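Local coordinates for Poly(Beta-D-mannuronate) lyase (Pseudopedobacter saltans, PDB 7O79), which probably cleaves poly(beta-D-mannuronate) chains of alginate as a family 6 polysaccharide lyase built on a parallel beta-helix, at residues A[259-264]-A[310-315]; A[314-319]-A[351-356]. All blocks are in the same frame, centred on the assembly; numbering follows the deposited sequence.

In the fold
Three neighbouring coils of the beta-helix meet here at the same corner. The chain at 310-319 lies between the other two pieces: interaction 1 sets its first part against 259-264, and interaction 2 sets its later part against 351-356. His314 and Val315 belong to both, and the two centres are about 9 Å apart. They also touch directly, since Gly264 N lies 3.0 Å from Lys316 O, probably as a hydrogen bond, so the backbone ladder continues from one coil to the next. Both contacts lie on the same side of the chain's centre, about 16 Å and about 22 Å from it, measured between centres.

Interaction 1 of 2, residues A[259-264]-A[310-315]; sequences RLAGQG and PRYGHV
Where strand 255-260 of the parallel beta-helix runs out into a turn, Ala261 and Gly262 meet Gly313, His314 and Val315 on the way back from a long excursion of the chain. The one direct hydrogen bond is weak: Gly262 N points at Gly313 O over 3.0 Å, with the N-H bent to 131°. A little further on, the CA-H of Val315 aims at Gly262 O, 3.2 Å from CA and nearly straight at 169°.

Val315 packs beside this meeting of backbones. Its CG1 is anti to the backbone N (chi1 -179°), which leaves CG2 beside that N and turned onto the other backbone, 3.5 Å from Leu260 O and 3.6 Å from Gly262 N. The Ala261 methyl lies alongside the opposing main chain, its CB 3.6 Å from Gly313 O, and it also sits at the edge of the Tyr312 ring, near the ring plane, with CB 4.2 Å from CD2.

The excursion leaves the helix after strand 280-283 and rejoins it at strand 319-328, so this contact brings the returning chain back against an earlier coil. Further along the Tyr312 ring a water completes the join. It accepts from Arg259 NH1 at 3.0 Å and is bonded to Tyr312 OH at 2.8 Å, lying in the plane of the ring. Arg259 NE also donates to Tyr256 OH, and Tyr312 makes a cation-pi contact with Arg235. At the opposite end of the contact a second water lies between Gln263 OE1 and His314 O and can donate to either, though other acceptors compete for its protons.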
loop_
_atom_site.group_PDB
_atom_site.type_symbol
_atom_site.label_atom_id
_atom_site.label_comp_id
_atom_site.label_asym_id
_atom_site.label_seq_id
_atom_site.Cartn_x
_atom_site.Cartn_y
_atom_site.Cartn_z
ATOM N N ARG A 259 2.619 -0.257 11.057
ATOM C CA ARG A 259 3.730 -1.129 11.418
ATOM C C ARG A 259 4.918 -0.890 10.492
ATOM O O ARG A 259 4.758 -0.861 9.267
ATOM C CB ARG A 259 3.309 -2.591 11.366
ATOM C CG ARG A 259 4.470 -3.541 11.288
ATOM C CD ARG A 259 4.096 -4.920 11.782
ATOM N NE ARG A 259 3.389 -5.746 10.805
ATOM C CZ ARG A 259 3.967 -6.523 9.886
ATOM N NH1 ARG A 259 5.291 -6.542 9.745
ATOM N NH2 ARG A 259 3.213 -7.276 9.087
ATOM N N LEU A 260 6.112 -0.714 11.077
ATOM C CA LEU A 260 7.298 -0.382 10.297
ATOM C C LEU A 260 8.463 -1.300 10.631
ATOM O O LEU A 260 8.695 -1.626 11.803
ATOM C CB LEU A 260 7.793 1.060 10.538
ATOM C CG LEU A 260 7.166 2.262 9.830
ATOM C CD1 LEU A 260 7.330 2.137 8.304
ATOM C CD2 LEU A 260 5.739 2.467 10.237
ATOM N N ALA A 261 9.226 -1.659 9.597
ATOM C CA ALA A 261 10.642 -2.006 9.726
ATOM C C ALA A 261 11.463 -0.978 8.952
ATOM O O ALA A 261 10.978 -0.394 7.977
ATOM C CB ALA A 261 10.930 -3.413 9.186
ATOM N N GLY A 262 12.705 -0.746 9.383
ATOM C CA GLY A 262 13.626 0.059 8.600
ATOM C C GLY A 262 13.847 1.451 9.179
ATOM O O GLY A 262 13.280 1.842 10.203
ATOM N N GLN A 263 14.700 2.206 8.487
ATOM C CA GLN A 263 15.244 3.423 9.062
ATOM C C GLN A 263 14.741 4.662 8.331
ATOM O O GLN A 263 14.390 4.615 7.148
ATOM C CB GLN A 263 16.777 3.394 9.064
ATOM C CG GLN A 263 17.417 3.450 7.686
ATOM C CD GLN A 263 18.951 3.392 7.757
ATOM O OE1 GLN A 263 19.533 2.331 8.015
ATOM N NE2 GLN A 263 19.600 4.532 7.534
ATOM N N GLY A 264 14.695 5.769 9.072
ATOM C CA GLY A 264 14.453 7.069 8.490
ATOM C C GLY A 264 13.017 7.383 8.162
ATOM O O GLY A 264 12.772 8.358 7.439
ATOM N N PRO A 310 18.941 -8.550 6.039
ATOM C CA PRO A 310 18.153 -8.928 7.216
ATOM C C PRO A 310 16.746 -9.310 6.810
ATOM O O PRO A 310 16.209 -8.825 5.810
ATOM C CB PRO A 310 18.160 -7.667 8.096
ATOM C CG PRO A 310 18.751 -6.589 7.302
ATOM C CD PRO A 310 19.213 -7.101 5.982
ATOM N N ARG A 311 16.159 -10.207 7.613
ATOM C CA ARG A 311 14.738 -10.516 7.482
ATOM C C ARG A 311 13.885 -9.269 7.704
ATOM O O ARG A 311 12.888 -9.062 7.002
ATOM C CB ARG A 311 14.349 -11.612 8.478
ATOM C CG ARG A 311 14.725 -13.044 8.014
ATOM C CD ARG A 311 14.720 -14.004 9.198
ATOM N NE ARG A 311 14.877 -15.381 8.725
ATOM C CZ ARG A 311 16.050 -15.987 8.562
ATOM N NH1 ARG A 311 17.178 -15.353 8.868
ATOM N NH2 ARG A 311 16.098 -17.230 8.106
ATOM N N TYR A 312 14.255 -8.440 8.687
ATOM C CA TYR A 312 13.599 -7.156 8.969
ATOM C C TYR A 312 14.668 -6.090 9.203
ATOM O O TYR A 312 15.635 -6.335 9.926
ATOM C CB TYR A 312 12.668 -7.252 10.202
ATOM C CG TYR A 312 11.434 -8.100 9.946
ATOM C CD1 TYR A 312 11.487 -9.486 10.085
ATOM C CD2 TYR A 312 10.232 -7.522 9.536
ATOM C CE1 TYR A 312 10.384 -10.279 9.822
ATOM C CE2 TYR A 312 9.110 -8.308 9.290
ATOM C CZ TYR A 312 9.202 -9.692 9.434
ATOM O OH TYR A 312 8.115 -10.504 9.201
ATOM N N GLY A 313 14.503 -4.917 8.592
ATOM C CA GLY A 313 15.433 -3.820 8.843
ATOM C C GLY A 313 15.288 -3.228 10.241
ATOM O O GLY A 313 14.184 -3.019 10.747
ATOM N N HIS A 314 16.431 -2.953 10.868
ATOM C CA HIS A 314 16.478 -2.277 12.159
ATOM C C HIS A 314 15.712 -0.955 12.078
ATOM O O HIS A 314 15.894 -0.187 11.133
ATOM C CB HIS A 314 17.951 -2.028 12.513
ATOM C CG HIS A 314 18.203 -1.685 13.948
ATOM N ND1 HIS A 314 19.466 -1.407 14.426
ATOM C CD2 HIS A 314 17.369 -1.599 15.014
ATOM C CE1 HIS A 314 19.399 -1.163 15.724
ATOM N NE2 HIS A 314 18.138 -1.267 16.103
ATOM N N VAL A 315 14.821 -0.705 13.038
ATOM C CA VAL A 315 14.047 0.541 13.054
ATOM C C VAL A 315 14.865 1.588 13.805
ATOM O O VAL A 315 14.935 1.596 15.044
ATOM C CB VAL A 315 12.656 0.367 13.672
ATOM C CG1 VAL A 315 11.895 1.699 13.628
ATOM C CG2 VAL A 315 11.840 -0.688 12.926
HETATM O O HOH W 1 5.731 -9.265 8.480
HETATM O O HOH W 2 17.877 -0.210 8.989
#

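Interaction 2 of 2, residues A[314-319]-A[351-356]; sequences HVKDGL and LPENNT
The His314 ring turns its NE2 edge to Leu351 on the next coil of the parallel beta-helix: NE2 donates to Leu351 O at 2.6 Å, with the oxygen close to the ring plane but the donor well above the plane of the carbonyl. Obliquely to the same ring comes the Glu353 carboxylate, tilted 32° from it, with OE2 3.3 Å from His314 CE1; its OE1 is held by Lys388 N. His314 CG is anti to the backbone N (chi1 -164°), which swings the ring across to that coil.

Asn355 has the second flat group, in an arrangement like the asparagine ladder of parallel beta-helices. Its amide bridges the turn of the coil before: ND2 donates to Val315 O at 3.0 Å, almost straight at 175°, while OD1 accepts from Gly318 N at 2.8 Å. Asn390 grips Pro352 O and Asn355 N in the same manner one coil on. Val315 O is doubly held, since Glu353 N also reaches it, nearly along the C=O axis.

On the exposed side of the turn, Asn354 ND2 donates to Asp317 OD1 at 2.7 Å, the amide standing almost perpendicular to the carboxylate. Past the turn the two chains enter parallel pairing, where Leu319 CD1 lies 4.0 Å from Thr356 CB and Thr356 N donates to Gly318 O at 2.9 Å.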
loop_
_atom_site.group_PDB
_atom_site.type_symbol
_atom_site.label_atom_id
_atom_site.label_comp_id
_atom_site.label_asym_id
_atom_site.label_seq_id
_atom_site.Cartn_x
_atom_site.Cartn_y
_atom_site.Cartn_z
ATOM N N HIS A 314 16.431 -2.953 10.868
ATOM C CA HIS A 314 16.478 -2.277 12.159
ATOM C C HIS A 314 15.712 -0.955 12.078
ATOM O O HIS A 314 15.894 -0.187 11.133
ATOM C CB HIS A 314 17.951 -2.028 12.513
ATOM C CG HIS A 314 18.203 -1.685 13.948
ATOM N ND1 HIS A 314 19.466 -1.407 14.426
ATOM C CD2 HIS A 314 17.369 -1.599 15.014
ATOM C CE1 HIS A 314 19.399 -1.163 15.724
ATOM N NE2 HIS A 314 18.138 -1.267 16.103
ATOM N N VAL A 315 14.821 -0.705 13.038
ATOM C CA VAL A 315 14.047 0.541 13.054
ATOM C C VAL A 315 14.865 1.588 13.805
ATOM O O VAL A 315 14.935 1.596 15.044
ATOM C CB VAL A 315 12.656 0.367 13.672
ATOM C CG1 VAL A 315 11.895 1.699 13.628
ATOM C CG2 VAL A 315 11.840 -0.688 12.926
ATOM N N LYS A 316 15.471 2.497 13.062
ATOM C CA LYS A 316 16.237 3.558 13.687
ATOM C C LYS A 316 16.023 4.866 12.950
ATOM O O LYS A 316 15.567 4.900 11.805
ATOM C CB LYS A 316 17.729 3.207 13.743
ATOM C CG LYS A 316 18.351 2.956 12.389
ATOM C CD LYS A 316 19.718 2.282 12.546
ATOM C CE LYS A 316 20.551 2.448 11.290
ATOM N NZ LYS A 316 21.921 1.870 11.438
ATOM N N ASP A 317 16.311 5.957 13.654
ATOM C CA ASP A 317 16.474 7.267 13.048
ATOM C C ASP A 317 15.150 7.792 12.494
ATOM O O ASP A 317 15.144 8.640 11.601
ATOM C CB ASP A 317 17.492 7.208 11.904
ATOM C CG ASP A 317 18.880 6.815 12.377
ATOM O OD1 ASP A 317 19.231 7.041 13.554
ATOM O OD2 ASP A 317 19.663 6.347 11.520
ATOM N N GLY A 318 14.014 7.258 12.963
ATOM C CA GLY A 318 12.727 7.628 12.414
ATOM C C GLY A 318 12.036 8.725 13.219
ATOM O O GLY A 318 12.422 9.036 14.343
ATOM N N LEU A 319 11.001 9.311 12.611
ATOM C CA LEU A 319 10.187 10.344 13.250
ATOM C C LEU A 319 8.776 9.797 13.425
ATOM O O LEU A 319 8.076 9.550 12.437
ATOM C CB LEU A 319 10.174 11.621 12.409
ATOM C CG LEU A 319 9.666 12.892 13.091
ATOM C CD1 LEU A 319 10.694 13.431 14.100
ATOM C CD2 LEU A 319 9.325 13.951 12.042
ATOM N N LEU A 351 16.555 -4.086 18.794
ATOM C CA LEU A 351 15.527 -3.209 19.319
ATOM C C LEU A 351 15.585 -1.852 18.613
ATOM O O LEU A 351 16.669 -1.371 18.274
ATOM C CB LEU A 351 15.734 -3.025 20.818
ATOM C CG LEU A 351 15.572 -4.312 21.622
ATOM C CD1 LEU A 351 15.856 -4.058 23.085
ATOM C CD2 LEU A 351 14.147 -4.852 21.430
ATOM N N PRO A 352 14.437 -1.203 18.402
ATOM C CA PRO A 352 14.452 0.120 17.768
ATOM C C PRO A 352 15.316 1.082 18.574
ATOM O O PRO A 352 15.383 0.997 19.801
ATOM C CB PRO A 352 12.974 0.534 17.765
ATOM C CG PRO A 352 12.215 -0.806 17.848
ATOM C CD PRO A 352 13.068 -1.617 18.773
ATOM N N GLU A 353 16.031 1.963 17.864
ATOM C CA GLU A 353 17.000 2.840 18.508
ATOM C C GLU A 353 17.041 4.171 17.775
ATOM O O GLU A 353 16.796 4.245 16.571
ATOM C CB GLU A 353 18.408 2.229 18.539
ATOM C CG GLU A 353 19.033 2.110 17.146
ATOM C CD GLU A 353 20.491 1.657 17.127
ATOM O OE1 GLU A 353 21.056 1.306 18.188
ATOM O OE2 GLU A 353 21.069 1.635 16.015
ATOM N N ASN A 354 17.344 5.228 18.522
ATOM C CA ASN A 354 17.503 6.575 17.969
ATOM C C ASN A 354 16.284 7.046 17.181
ATOM O O ASN A 354 16.425 7.774 16.197
ATOM C CB ASN A 354 18.755 6.675 17.093
ATOM C CG ASN A 354 19.242 8.106 16.951
ATOM O OD1 ASN A 354 19.222 8.852 17.908
ATOM N ND2 ASN A 354 19.668 8.488 15.761
ATOM N N ASN A 355 15.079 6.642 17.587
ATOM C CA ASN A 355 13.858 7.174 16.996
ATOM C C ASN A 355 13.250 8.244 17.895
ATOM O O ASN A 355 13.311 8.156 19.120
ATOM C CB ASN A 355 12.821 6.078 16.772
ATOM C CG ASN A 355 13.360 4.938 15.915
ATOM O OD1 ASN A 355 13.551 5.079 14.698
ATOM N ND2 ASN A 355 13.639 3.819 16.558
ATOM N N THR A 356 12.595 9.211 17.275
ATOM C CA THR A 356 11.853 10.244 17.993
ATOM C C THR A 356 10.374 9.853 18.056
ATOM O O THR A 356 9.680 9.851 17.037
ATOM C CB THR A 356 12.071 11.589 17.315
ATOM O OG1 THR A 356 13.471 11.911 17.393
ATOM C CG2 THR A 356 11.250 12.698 18.006
#